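Local coordinates for importin subunit beta-1 (PDB 5OWU), which functions in nuclear protein import as the importin beta subunit, associating with the importin alpha subunit that recognises classical nuclear localization signals in cargo, at residues I212-N215 / M216-E219; R222-L225 / M226-C230; T431-C434 / I435-A439; M597-G600 / L601-L605; E638-S641 / P642-K646. All coordinates share one frame; numbering follows the deposited sequence.

Contact 1 of 5, residues I212-N215 / M216-E219; sequences IKNN and MERE
Met216 and Ile212, both buried, meet one turn apart at the short helix 213-216: CG of Met216 is 3.9 Å from CG1 of Ile212, and CE of Met216 comes to 4.0 Å from CD1 of Ile212. The two side chains meet at a slant. Met216 reaches this place because its chain is bent twice (chi2 -69°, chi3 92°), which lays the thioether beside the isoleucine branch instead of extending it outward. On the polar side, Arg218 turns one face of its guanidinium to the backbone carbonyl of Asn214; NE sits 3.4 Å from Asn214 O, but at an angle too poor for a hydrogen bond. The Asn215 amide, its plane tilted 62° from that guanidinium, brings ND2 to 3.6 Å from Arg218 NH1.

The backbone sets these positions. Met216 N donates to Ile212 O at 2.9 Å and Glu217 N to Lys213 O, both four residues back; Arg218 N then bonds only three back, to Asn215 O at 3.0 Å, approaching from above the carbonyl plane. Further out, Tyr255 packs on both Ile212 and Met216. Asn178 OD1 accepts from Asn215 ND2 and Arg218 NH1, and Glu221 takes a hydrogen bond from the same ND2 and a salt bridge from the same NH1.

Two donor groups therefore converge on shared acceptors, and the Glu221 carboxylate, with the neutral Asn178 OD1, probably offsets the closeness of amide and guanidinium. The pairing ties the turn between HEAT 5 and HEAT 6 to helices 177-188 and 219-233.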
loop_
_atom_site.group_PDB
_atom_site.type_symbol
_atom_site.label_atom_id
_atom_site.label_comp_id
_atom_site.label_asym_id
_atom_site.label_seq_id
_atom_site.Cartn_x
_atom_site.Cartn_y
_atom_site.Cartn_z
ATOM N N ILE A 212 -2.599 -22.078 -12.724
ATOM C CA ILE A 212 -2.155 -23.456 -12.859
ATOM C C ILE A 212 -2.430 -24.261 -11.589
ATOM O O ILE A 212 -1.779 -25.267 -11.351
ATOM C CB ILE A 212 -0.668 -23.521 -13.260
ATOM C CG1 ILE A 212 0.246 -23.048 -12.124
ATOM C CG2 ILE A 212 -0.413 -22.660 -14.498
ATOM C CD1 ILE A 212 1.719 -23.324 -12.373
ATOM N N LYS A 213 -3.397 -23.832 -10.770
ATOM C CA LYS A 213 -3.746 -24.592 -9.569
ATOM C C LYS A 213 -3.992 -26.059 -9.898
ATOM O O LYS A 213 -3.453 -26.960 -9.243
ATOM C CB LYS A 213 -4.986 -23.994 -8.902
ATOM C CG LYS A 213 -4.881 -22.518 -8.560
ATOM C CD LYS A 213 -5.076 -22.258 -7.071
ATOM C CE LYS A 213 -5.581 -20.840 -6.818
ATOM N NZ LYS A 213 -4.726 -19.804 -7.466
ATOM N N ASN A 214 -4.817 -26.319 -10.915
ATOM C CA ASN A 214 -5.145 -27.698 -11.258
ATOM C C ASN A 214 -3.901 -28.490 -11.626
ATOM O O ASN A 214 -3.813 -29.682 -11.312
ATOM C CB ASN A 214 -6.163 -27.724 -12.397
ATOM C CG ASN A 214 -7.503 -27.140 -11.989
ATOM O OD1 ASN A 214 -7.841 -27.107 -10.805
ATOM N ND2 ASN A 214 -8.272 -26.679 -12.966
ATOM N N ASN A 215 -2.921 -27.845 -12.262
ATOM C CA ASN A 215 -1.670 -28.527 -12.584
ATOM C C ASN A 215 -0.833 -28.766 -11.331
ATOM O O ASN A 215 -0.244 -29.839 -11.169
ATOM C CB ASN A 215 -0.873 -27.712 -13.602
ATOM C CG ASN A 215 -1.667 -27.400 -14.849
ATOM O OD1 ASN A 215 -2.375 -26.393 -14.914
ATOM N ND2 ASN A 215 -1.550 -28.261 -15.854
ATOM N N MET A 216 -0.770 -27.776 -10.433
ATOM C CA MET A 216 0.021 -27.916 -9.210
ATOM C C MET A 216 -0.548 -28.980 -8.281
ATOM O O MET A 216 0.199 -29.586 -7.503
ATOM C CB MET A 216 0.109 -26.566 -8.492
ATOM C CG MET A 216 0.942 -25.514 -9.224
ATOM S SD MET A 216 2.708 -25.907 -9.235
ATOM C CE MET A 216 2.874 -26.828 -10.766
ATOM N N GLU A 217 -1.851 -29.233 -8.346
ATOM C CA GLU A 217 -2.433 -30.305 -7.550
ATOM C C GLU A 217 -2.108 -31.689 -8.096
ATOM O O GLU A 217 -2.465 -32.680 -7.450
ATOM C CB GLU A 217 -3.947 -30.114 -7.458
ATOM C CG GLU A 217 -4.347 -28.840 -6.721
ATOM C CD GLU A 217 -5.838 -28.573 -6.767
ATOM O OE1 GLU A 217 -6.542 -29.222 -7.571
ATOM O OE2 GLU A 217 -6.304 -27.707 -5.995
ATOM N N ARG A 218 -1.443 -31.791 -9.246
ATOM C CA ARG A 218 -1.010 -33.069 -9.797
ATOM C C ARG A 218 0.461 -33.257 -9.462
ATOM O O ARG A 218 1.304 -32.473 -9.908
ATOM C CB ARG A 218 -1.224 -33.132 -11.309
ATOM C CG ARG A 218 -2.675 -33.024 -11.729
ATOM C CD ARG A 218 -2.805 -32.735 -13.214
ATOM N NE ARG A 218 -4.122 -32.199 -13.530
ATOM C CZ ARG A 218 -4.411 -31.517 -14.633
ATOM N NH1 ARG A 218 -3.476 -31.279 -15.546
ATOM N NH2 ARG A 218 -5.643 -31.067 -14.824
ATOM N N GLU A 219 0.762 -34.303 -8.693
ATOM C CA GLU A 219 2.110 -34.469 -8.158
ATOM C C GLU A 219 3.151 -34.525 -9.270
ATOM O O GLU A 219 4.214 -33.911 -9.157
ATOM C CB GLU A 219 2.187 -35.734 -7.294
ATOM C CG GLU A 219 3.455 -35.823 -6.446
ATOM C CD GLU A 219 3.683 -37.206 -5.853
ATOM O OE1 GLU A 219 2.725 -38.009 -5.795
ATOM O OE2 GLU A 219 4.831 -37.492 -5.451
#

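Contact 2 of 5, residues R222-L225 / M226-C230; sequences RNYL and MQVVC
A CH-pi contact between residues one helical turn apart, Tyr224 and Val228, lies on helix 219-233, the opening helix of the HEAT 6 repeat. CG2 of Val228 stands 4.0 Å from the centroid of the Tyr224 ring and 18° off its normal, which places the methyl over the face rather than at an edge. It is displaced toward the hydroxyl-bearing side, where CZ of Tyr224 is 3.8 Å from Val228 CG2. The geometry follows from the tyrosine's first torsion: with CG trans to the amide nitrogen (chi1 178°), the ring is laid along the helix over the next turn. The same methyl is also 3.3 Å from Tyr224 O, while Val228 N donates to that oxygen at 3.0 Å.

Around the pair, Val185 of helix 177-188 touches Tyr224, Leu225 and Val228, and an aromatic side chain of another protein meets the Tyr224 ring with the planes about 65° apart. Losing the Tyr224 ring to an alanine would probably strip the Val228 methyl of its aromatic cover and deprive the neighbouring protein of the ring it packs on.

Met226 leads off in a different direction, toward Leu248 and Ile251 of helix 238-255, the second helix of the repeat. At the start of the segment, Arg222 NH1 is hydrogen-bonded to Met216 O, and Tyr262 OH to both Arg222 NE and Asn223 OD1, which fixes these polar groups against helix 260-274. Leu225 and Val229 make a looser apolar pair, CD1 of Leu225 lying 4.4 Å from CG2 of Val229.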
loop_
_atom_site.group_PDB
_atom_site.type_symbol
_atom_site.label_atom_id
_atom_site.label_comp_id
_atom_site.label_asym_id
_atom_site.label_seq_id
_atom_site.Cartn_x
_atom_site.Cartn_y
_atom_site.Cartn_z
ATOM N N ARG A 222 3.592 -31.031 -10.888
ATOM C CA ARG A 222 4.229 -30.156 -9.906
ATOM C C ARG A 222 5.712 -30.489 -9.766
ATOM O O ARG A 222 6.570 -29.597 -9.771
ATOM C CB ARG A 222 3.503 -30.289 -8.565
ATOM C CG ARG A 222 3.945 -29.310 -7.496
ATOM C CD ARG A 222 3.171 -29.504 -6.195
ATOM N NE ARG A 222 3.184 -30.889 -5.709
ATOM C CZ ARG A 222 2.104 -31.639 -5.472
ATOM N NH1 ARG A 222 0.880 -31.167 -5.656
ATOM N NH2 ARG A 222 2.248 -32.880 -5.031
ATOM N N ASN A 223 6.029 -31.778 -9.639
ATOM C CA ASN A 223 7.418 -32.205 -9.536
ATOM C C ASN A 223 8.216 -31.742 -10.744
ATOM O O ASN A 223 9.296 -31.157 -10.600
ATOM C CB ASN A 223 7.504 -33.731 -9.400
ATOM C CG ASN A 223 7.100 -34.228 -8.017
ATOM O OD1 ASN A 223 7.008 -33.456 -7.070
ATOM N ND2 ASN A 223 6.865 -35.533 -7.901
ATOM N N TYR A 224 7.702 -31.993 -11.953
ATOM C CA TYR A 224 8.460 -31.627 -13.147
ATOM C C TYR A 224 8.672 -30.118 -13.231
ATOM O O TYR A 224 9.782 -29.648 -13.518
ATOM C CB TYR A 224 7.749 -32.127 -14.404
ATOM C CG TYR A 224 8.457 -31.733 -15.681
ATOM C CD1 TYR A 224 9.654 -32.331 -16.042
ATOM C CD2 TYR A 224 7.930 -30.761 -16.525
ATOM C CE1 TYR A 224 10.309 -31.977 -17.202
ATOM C CE2 TYR A 224 8.581 -30.401 -17.690
ATOM C CZ TYR A 224 9.771 -31.011 -18.024
ATOM O OH TYR A 224 10.427 -30.661 -19.184
ATOM N N LEU A 225 7.614 -29.340 -12.997
ATOM C CA LEU A 225 7.745 -27.886 -13.048
ATOM C C LEU A 225 8.772 -27.386 -12.033
ATOM O O LEU A 225 9.618 -26.540 -12.352
ATOM C CB LEU A 225 6.388 -27.230 -12.802
ATOM C CG LEU A 225 6.389 -25.699 -12.917
ATOM C CD1 LEU A 225 6.936 -25.263 -14.266
ATOM C CD2 LEU A 225 5.007 -25.112 -12.712
ATOM N N MET A 226 8.699 -27.883 -10.794
ATOM C CA MET A 226 9.655 -27.447 -9.777
ATOM C C MET A 226 11.076 -27.839 -10.160
ATOM O O MET A 226 12.023 -27.077 -9.932
ATOM C CB MET A 226 9.287 -28.036 -8.414
ATOM C CG MET A 226 8.021 -27.427 -7.804
ATOM S SD MET A 226 8.204 -25.657 -7.545
ATOM C CE MET A 226 9.286 -25.631 -6.110
ATOM N N GLN A 227 11.242 -29.023 -10.744
ATOM C CA GLN A 227 12.551 -29.433 -11.237
ATOM C C GLN A 227 13.087 -28.433 -12.255
ATOM O O GLN A 227 14.251 -28.019 -12.182
ATOM C CB GLN A 227 12.461 -30.836 -11.841
ATOM C CG GLN A 227 13.755 -31.322 -12.476
ATOM C CD GLN A 227 13.709 -32.799 -12.846
ATOM O OE1 GLN A 227 12.883 -33.557 -12.337
ATOM N NE2 GLN A 227 14.597 -33.207 -13.743
ATOM N N VAL A 228 12.241 -28.016 -13.205
ATOM C CA VAL A 228 12.676 -27.051 -14.218
ATOM C C VAL A 228 13.050 -25.721 -13.571
ATOM O O VAL A 228 14.059 -25.097 -13.927
ATOM C CB VAL A 228 11.579 -26.861 -15.282
ATOM C CG1 VAL A 228 11.950 -25.727 -16.242
ATOM C CG2 VAL A 228 11.342 -28.158 -16.047
ATOM N N VAL A 229 12.229 -25.249 -12.635
ATOM C CA VAL A 229 12.503 -23.960 -12.007
ATOM C C VAL A 229 13.827 -24.011 -11.242
ATOM O O VAL A 229 14.667 -23.108 -11.354
ATOM C CB VAL A 229 11.324 -23.550 -11.104
ATOM C CG1 VAL A 229 11.674 -22.327 -10.271
ATOM C CG2 VAL A 229 10.095 -23.256 -11.959
ATOM N N CYS A 230 14.038 -25.068 -10.454
ATOM C CA CYS A 230 15.273 -25.183 -9.675
ATOM C C CYS A 230 16.489 -25.280 -10.590
ATOM O O CYS A 230 17.497 -24.569 -10.403
ATOM C CB CYS A 230 15.196 -26.402 -8.761
ATOM S SG CYS A 230 13.956 -26.240 -7.465
#

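Contact 3 of 5, residues T431-C434 / I435-A439; sequences TAWC and IGRIA
This is an aromatic-aliphatic contact of the CH-pi kind between Trp433 and Arg437, four residues apart on helix 425-442, the second helix of HEAT 10. The evidence is the position of Arg437 CG, which lies 3.6 Å from the centroid of the indole six-membered ring and 17° off the ring normal. Arg437 CD passes above and just outside the CZ2 rim, 3.4 Å from Trp433 CZ2. Bends at chi2 and chi3 keep the arginine chain running alongside the indole, and the guanidinium plane ends up within 6° of the ring plane.

The charged end is held from elsewhere: Arg437 NE is hydrogen-bonded to Gly394 O at the end of helix 383-395. Trp433 in turn meets the Trp475 ring of helix 467-484, the two planes being about 5° apart. A second pair, Cys434 with Ile438, is looser, SG of Cys434 standing 4.3 Å from CD1 of Ile438. Beneath both pairs run the helical bonds, with Arg437 N to Trp433 O at 2.9 Å.

Arg437 thus behaves as both an apolar and a polar partner: its methylenes pack on the indole while its NE is bonded to Gly394 O, which joins this helix to helix 383-395.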
loop_
_atom_site.group_PDB
_atom_site.type_symbol
_atom_site.label_atom_id
_atom_site.label_comp_id
_atom_site.label_asym_id
_atom_site.label_seq_id
_atom_site.Cartn_x
_atom_site.Cartn_y
_atom_site.Cartn_z
ATOM N N THR A 431 23.579 3.020 14.963
ATOM C CA THR A 431 23.454 2.962 16.417
ATOM C C THR A 431 22.271 3.790 16.905
ATOM O O THR A 431 21.519 3.355 17.788
ATOM C CB THR A 431 24.755 3.443 17.066
ATOM O OG1 THR A 431 25.823 2.562 16.696
ATOM C CG2 THR A 431 24.638 3.485 18.605
ATOM N N ALA A 432 22.098 4.996 16.359
ATOM C CA ALA A 432 20.926 5.794 16.710
ATOM C C ALA A 432 19.645 5.044 16.366
ATOM O O ALA A 432 18.700 4.990 17.169
ATOM C CB ALA A 432 20.965 7.146 15.991
ATOM N N TRP A 433 19.595 4.466 15.161
ATOM C CA TRP A 433 18.453 3.628 14.800
ATOM C C TRP A 433 18.252 2.497 15.808
ATOM O O TRP A 433 17.125 2.225 16.238
ATOM C CB TRP A 433 18.654 3.068 13.394
ATOM C CG TRP A 433 17.657 2.029 12.981
ATOM C CD1 TRP A 433 16.411 2.245 12.459
ATOM C CD2 TRP A 433 17.823 0.604 13.041
ATOM N NE1 TRP A 433 15.796 1.048 12.191
ATOM C CE2 TRP A 433 16.639 0.024 12.535
ATOM C CE3 TRP A 433 18.855 -0.237 13.470
ATOM C CZ2 TRP A 433 16.460 -1.353 12.446
ATOM C CZ3 TRP A 433 18.676 -1.606 13.381
ATOM C CH2 TRP A 433 17.488 -2.152 12.874
ATOM N N CYS A 434 19.336 1.829 16.195
ATOM C CA CYS A 434 19.236 0.703 17.116
ATOM C C CYS A 434 18.650 1.137 18.449
ATOM O O CYS A 434 17.844 0.413 19.053
ATOM C CB CYS A 434 20.620 0.081 17.313
ATOM S SG CYS A 434 20.624 -1.360 18.359
ATOM N N ILE A 435 19.035 2.321 18.922
ATOM C CA ILE A 435 18.468 2.834 20.163
ATOM C C ILE A 435 16.979 3.071 19.985
ATOM O O ILE A 435 16.179 2.787 20.887
ATOM C CB ILE A 435 19.215 4.109 20.604
ATOM C CG1 ILE A 435 20.672 3.749 20.938
ATOM C CG2 ILE A 435 18.546 4.747 21.810
ATOM C CD1 ILE A 435 21.572 4.931 21.153
ATOM N N GLY A 436 16.582 3.580 18.813
ATOM C CA GLY A 436 15.161 3.718 18.528
ATOM C C GLY A 436 14.416 2.393 18.532
ATOM O O GLY A 436 13.269 2.325 18.967
ATOM N N ARG A 437 15.045 1.330 18.015
ATOM C CA ARG A 437 14.427 0.001 18.022
ATOM C C ARG A 437 14.246 -0.524 19.448
ATOM O O ARG A 437 13.186 -1.075 19.799
ATOM C CB ARG A 437 15.292 -0.965 17.204
ATOM C CG ARG A 437 15.374 -0.606 15.722
ATOM C CD ARG A 437 14.138 -1.095 14.977
ATOM N NE ARG A 437 14.087 -2.554 15.019
ATOM C CZ ARG A 437 13.100 -3.296 14.528
ATOM N NH1 ARG A 437 12.054 -2.727 13.940
ATOM N NH2 ARG A 437 13.163 -4.617 14.635
ATOM N N ILE A 438 15.282 -0.366 20.275
ATOM C CA ILE A 438 15.180 -0.746 21.679
ATOM C C ILE A 438 14.038 0.017 22.329
ATOM O O ILE A 438 13.184 -0.560 23.014
ATOM C CB ILE A 438 16.516 -0.490 22.400
ATOM C CG1 ILE A 438 17.611 -1.370 21.795
ATOM C CG2 ILE A 438 16.387 -0.770 23.890
ATOM C CD1 ILE A 438 18.996 -1.076 22.290
ATOM N N ALA A 439 13.999 1.332 22.110
ATOM C CA ALA A 439 12.947 2.146 22.704
ATOM C C ALA A 439 11.586 1.716 22.194
ATOM O O ALA A 439 10.613 1.674 22.950
ATOM C CB ALA A 439 13.184 3.624 22.396
#

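Contact 4 of 5, residues M597-G600 / L601-L605; sequences MLMG and LFFRL
Leu598 O accepts the backbone hydrogen bond of Phe602 N at 2.8 Å and also lies over one face of the Phe602 ring, offset toward its rim, where Phe602 CG is 3.3 Å away. The contact belongs to helix 595-607, the first helix of HEAT 14. The next bond along, Phe603 N to Met599 O, is equally short and nearly straight (170°).

Met599 serves both aromatic rings. Its sulfur makes a Met-aromatic contact with Phe602, SD standing 5.2 Å from the ring centroid and 81° off the normal; it therefore approaches the edge, and the two side chains cross at roughly a right angle. Bends at chi2 and chi3 then carry the terminal methyl the other way, to Phe603, whose CZ is 3.5 Å from Met599 CE. CB of Leu598 lies 3.9 Å from Phe602 CE2, the leucine and the ring running side by side.

Beyond the turn, Phe602 is enclosed by Leu577 and Leu580 of helix 563-586, Leu550 of helix 536-553, and Val618, Ala621 and Ile622 of helix 615-629. Substituting alanine for Phe602 would probably open a gap where these helices meet and leave the Met599 sulfur without its ring edge.

Near the surface the packing changes character. Met597 and Leu601 are also one turn apart, and their side chains meet at the methyl groups, CE of Met597 being 3.8 Å from CD1 of Leu601.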
loop_
_atom_site.group_PDB
_atom_site.type_symbol
_atom_site.label_atom_id
_atom_site.label_comp_id
_atom_site.label_asym_id
_atom_site.label_seq_id
_atom_site.Cartn_x
_atom_site.Cartn_y
_atom_site.Cartn_z
ATOM N N MET A 597 -3.235 37.706 15.105
ATOM C CA MET A 597 -1.924 37.660 14.476
ATOM C C MET A 597 -1.823 36.443 13.571
ATOM O O MET A 597 -1.440 36.550 12.397
ATOM C CB MET A 597 -0.835 37.652 15.549
ATOM C CG MET A 597 0.577 37.697 14.993
ATOM S SD MET A 597 1.650 36.458 15.739
ATOM C CE MET A 597 0.813 34.951 15.290
ATOM N N LEU A 598 -2.236 35.282 14.081
ATOM C CA LEU A 598 -2.097 34.062 13.298
ATOM C C LEU A 598 -2.834 34.190 11.976
ATOM O O LEU A 598 -2.265 33.929 10.908
ATOM C CB LEU A 598 -2.598 32.856 14.097
ATOM C CG LEU A 598 -1.650 32.369 15.199
ATOM C CD1 LEU A 598 -2.312 31.287 16.042
ATOM C CD2 LEU A 598 -0.346 31.859 14.608
ATOM N N MET A 599 -4.090 34.644 12.019
ATOM C CA MET A 599 -4.844 34.751 10.777
ATOM C C MET A 599 -4.178 35.747 9.841
ATOM O O MET A 599 -4.094 35.510 8.627
ATOM C CB MET A 599 -6.297 35.137 11.064
ATOM C CG MET A 599 -7.128 34.011 11.702
ATOM S SD MET A 599 -7.182 32.480 10.734
ATOM C CE MET A 599 -7.885 33.059 9.192
ATOM N N GLY A 600 -3.642 36.837 10.396
ATOM C CA GLY A 600 -2.888 37.764 9.570
ATOM C C GLY A 600 -1.807 37.059 8.780
ATOM O O GLY A 600 -1.653 37.271 7.573
ATOM N N LEU A 601 -1.058 36.177 9.446
ATOM C CA LEU A 601 -0.026 35.413 8.759
ATOM C C LEU A 601 -0.636 34.457 7.746
ATOM O O LEU A 601 -0.175 34.364 6.598
ATOM C CB LEU A 601 0.817 34.664 9.790
ATOM C CG LEU A 601 1.547 35.557 10.784
ATOM C CD1 LEU A 601 2.278 34.699 11.827
ATOM C CD2 LEU A 601 2.488 36.514 10.048
ATOM N N PHE A 602 -1.711 33.767 8.134
ATOM C CA PHE A 602 -2.267 32.750 7.252
ATOM C C PHE A 602 -2.774 33.380 5.960
ATOM O O PHE A 602 -2.427 32.934 4.859
ATOM C CB PHE A 602 -3.370 31.978 7.978
ATOM C CG PHE A 602 -2.879 31.188 9.176
ATOM C CD1 PHE A 602 -1.557 30.762 9.260
ATOM C CD2 PHE A 602 -3.738 30.873 10.216
ATOM C CE1 PHE A 602 -1.108 30.046 10.356
ATOM C CE2 PHE A 602 -3.292 30.152 11.316
ATOM C CZ PHE A 602 -1.975 29.736 11.383
ATOM N N PHE A 603 -3.551 34.456 6.072
ATOM C CA PHE A 603 -3.972 35.165 4.871
ATOM C C PHE A 603 -2.771 35.585 4.036
ATOM O O PHE A 603 -2.767 35.403 2.812
ATOM C CB PHE A 603 -4.833 36.371 5.245
ATOM C CG PHE A 603 -6.210 36.002 5.711
ATOM C CD1 PHE A 603 -6.975 35.103 4.991
ATOM C CD2 PHE A 603 -6.729 36.529 6.883
ATOM C CE1 PHE A 603 -8.241 34.749 5.420
ATOM C CE2 PHE A 603 -7.995 36.178 7.313
ATOM C CZ PHE A 603 -8.749 35.288 6.581
ATOM N N ARG A 604 -1.721 36.106 4.676
ATOM C CA ARG A 604 -0.542 36.474 3.904
ATOM C C ARG A 604 -0.010 35.264 3.151
ATOM O O ARG A 604 0.228 35.324 1.936
ATOM C CB ARG A 604 0.520 37.086 4.819
ATOM C CG ARG A 604 0.196 38.521 5.223
ATOM C CD ARG A 604 1.088 39.015 6.342
ATOM N NE ARG A 604 2.501 38.935 5.992
ATOM C CZ ARG A 604 3.495 39.105 6.858
ATOM N NH1 ARG A 604 3.235 39.359 8.134
ATOM N NH2 ARG A 604 4.754 39.008 6.451
ATOM N N LEU A 605 0.103 34.125 3.841
ATOM C CA LEU A 605 0.569 32.916 3.174
ATOM C C LEU A 605 -0.351 32.537 2.026
ATOM O O LEU A 605 0.108 32.037 0.992
ATOM C CB LEU A 605 0.672 31.774 4.182
ATOM C CG LEU A 605 1.812 31.920 5.186
ATOM C CD1 LEU A 605 1.631 30.940 6.333
ATOM C CD2 LEU A 605 3.155 31.700 4.504
#

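Contact 5 of 5, residues E638-S641 / P642-K646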
loop_
_atom_site.group_PDB
_atom_site.type_symbol
_atom_site.label_atom_id
_atom_site.label_comp_id
_atom_site.label_asym_id
_atom_site.label_seq_id
_atom_site.Cartn_x
_atom_site.Cartn_y
_atom_site.Cartn_z
ATOM N N GLU A 638 -15.864 36.217 6.919
ATOM C CA GLU A 638 -16.085 37.001 5.710
ATOM C C GLU A 638 -14.843 36.997 4.826
ATOM O O GLU A 638 -14.923 36.730 3.623
ATOM C CB GLU A 638 -16.479 38.433 6.069
ATOM C CG GLU A 638 -17.011 39.220 4.878
ATOM C CD GLU A 638 -16.918 40.723 5.066
ATOM O OE1 GLU A 638 -16.884 41.187 6.227
ATOM O OE2 GLU A 638 -16.873 41.441 4.045
ATOM N N THR A 639 -13.679 37.288 5.413
ATOM C CA THR A 639 -12.438 37.282 4.645
ATOM C C THR A 639 -12.052 35.880 4.186
ATOM O O THR A 639 -11.459 35.725 3.113
ATOM C CB THR A 639 -11.304 37.878 5.476
ATOM O OG1 THR A 639 -11.634 39.224 5.837
ATOM C CG2 THR A 639 -9.988 37.875 4.695
ATOM N N PHE A 640 -12.359 34.851 4.978
ATOM C CA PHE A 640 -11.927 33.503 4.625
ATOM C C PHE A 640 -12.817 32.872 3.560
ATOM O O PHE A 640 -12.353 32.016 2.800
ATOM C CB PHE A 640 -11.897 32.625 5.876
ATOM C CG PHE A 640 -11.391 31.240 5.630
ATOM C CD1 PHE A 640 -10.155 31.034 5.047
ATOM C CD2 PHE A 640 -12.144 30.142 5.990
ATOM C CE1 PHE A 640 -9.690 29.753 4.819
ATOM C CE2 PHE A 640 -11.683 28.866 5.768
ATOM C CZ PHE A 640 -10.460 28.668 5.184
ATOM N N SER A 641 -14.075 33.295 3.469
ATOM C CA SER A 641 -15.039 32.644 2.582
ATOM C C SER A 641 -14.561 32.523 1.142
ATOM O O SER A 641 -14.690 31.431 0.564
ATOM C CB SER A 641 -16.372 33.403 2.644
ATOM O OG SER A 641 -17.271 32.910 1.665
ATOM N N PRO A 642 -14.024 33.567 0.506
ATOM C CA PRO A 642 -13.565 33.395 -0.885
ATOM C C PRO A 642 -12.528 32.296 -1.029
ATOM O O PRO A 642 -12.639 31.446 -1.928
ATOM C CB PRO A 642 -13.003 34.783 -1.240
ATOM C CG PRO A 642 -13.643 35.718 -0.272
ATOM C CD PRO A 642 -13.821 34.942 0.989
ATOM N N TYR A 643 -11.523 32.282 -0.149
ATOM C CA TYR A 643 -10.521 31.223 -0.179
ATOM C C TYR A 643 -11.171 29.862 0.001
ATOM O O TYR A 643 -10.890 28.921 -0.749
ATOM C CB TYR A 643 -9.478 31.445 0.913
ATOM C CG TYR A 643 -8.714 32.737 0.790
ATOM C CD1 TYR A 643 -7.750 32.904 -0.191
ATOM C CD2 TYR A 643 -8.939 33.776 1.675
ATOM C CE1 TYR A 643 -7.048 34.081 -0.297
ATOM C CE2 TYR A 643 -8.243 34.952 1.576
ATOM C CZ TYR A 643 -7.301 35.098 0.593
ATOM O OH TYR A 643 -6.606 36.273 0.501
ATOM N N LEU A 644 -12.045 29.736 1.000
ATOM C CA LEU A 644 -12.695 28.456 1.262
ATOM C C LEU A 644 -13.441 27.950 0.034
ATOM O O LEU A 644 -13.273 26.798 -0.376
ATOM C CB LEU A 644 -13.645 28.586 2.450
ATOM C CG LEU A 644 -14.500 27.355 2.753
ATOM C CD1 LEU A 644 -13.621 26.154 3.072
ATOM C CD2 LEU A 644 -15.452 27.671 3.893
ATOM N N LEU A 645 -14.287 28.795 -0.561
ATOM C CA LEU A 645 -15.061 28.372 -1.727
ATOM C C LEU A 645 -14.148 27.985 -2.889
ATOM O O LEU A 645 -14.350 26.946 -3.537
ATOM C CB LEU A 645 -16.026 29.487 -2.141
ATOM C CG LEU A 645 -17.436 29.431 -1.540
ATOM C CD1 LEU A 645 -17.407 29.277 -0.023
ATOM C CD2 LEU A 645 -18.223 30.682 -1.934
ATOM N N LYS A 646 -13.132 28.807 -3.169
ATOM C CA LYS A 646 -12.203 28.467 -4.245
ATOM C C LYS A 646 -11.529 27.122 -3.987
ATOM O O LYS A 646 -11.409 26.291 -4.896
ATOM C CB LYS A 646 -11.156 29.570 -4.410
ATOM C CG LYS A 646 -10.133 29.288 -5.510
ATOM C CD LYS A 646 -9.271 30.505 -5.835
ATOM C CE LYS A 646 -10.084 31.612 -6.499
ATOM N NZ LYS A 646 -9.228 32.641 -7.158
#
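Phe640 and Leu644 form the packed side of this helical turn. CB of Leu644 lies over one face of the phenyl ring, 4.2 Å from the Phe640 centroid and 25° off its normal, and the nearest ring atom, Phe640 CE2, is 3.9 Å from that CB. A chi1 of -177° points the Phe640 ring away from its own N-H and over toward Leu644. Phe662 of helix 655-669 meets the same ring edge-to-face and also touches Leu644, so the aromatic group is held from the next helix too.

The solvent side is built differently. Glu638, Thr639 and Pro642 are exposed, and Pro642 has no N-H to offer the preceding turn: its CD faces Glu638 O at 3.4 Å instead. Regular bonding is back at Leu644, two residues on, with Leu644 N to Phe640 O and Leu645 N to Ser641 O, each 2.9 Å. Between the two sides, Tyr643 reaches across to helix 595-607, where its OH is hydrogen-bonded to Glu607.

The break at Pro642 N is that of a proline-kinked helix, here helix 637-649 of HEAT 15.

All five contacts are local turns along an all-helical solenoid of HEAT repeats, and they follow one another in series through the chain. Contacts 1 and 2 are neighbours, their centres 12 Å apart: Met216 CE packs 3.4 Å from Leu225 CD2 where helix 213-216 hands over to helix 219-233. Contacts 4 and 5 form a second pair, 14 Å apart by centres, in which Phe603 of helix 595-607 packs on Thr639 and Tyr643 of helix 637-649, joining HEAT 14 to HEAT 15. Contact 3 touches neither pair, its centre about 43 Å from contact 2 and 40 Å from contact 4. Contacts 1 and 4, about 67 Å apart, flank the chain's centre, consistent with an extended, curved superhelix.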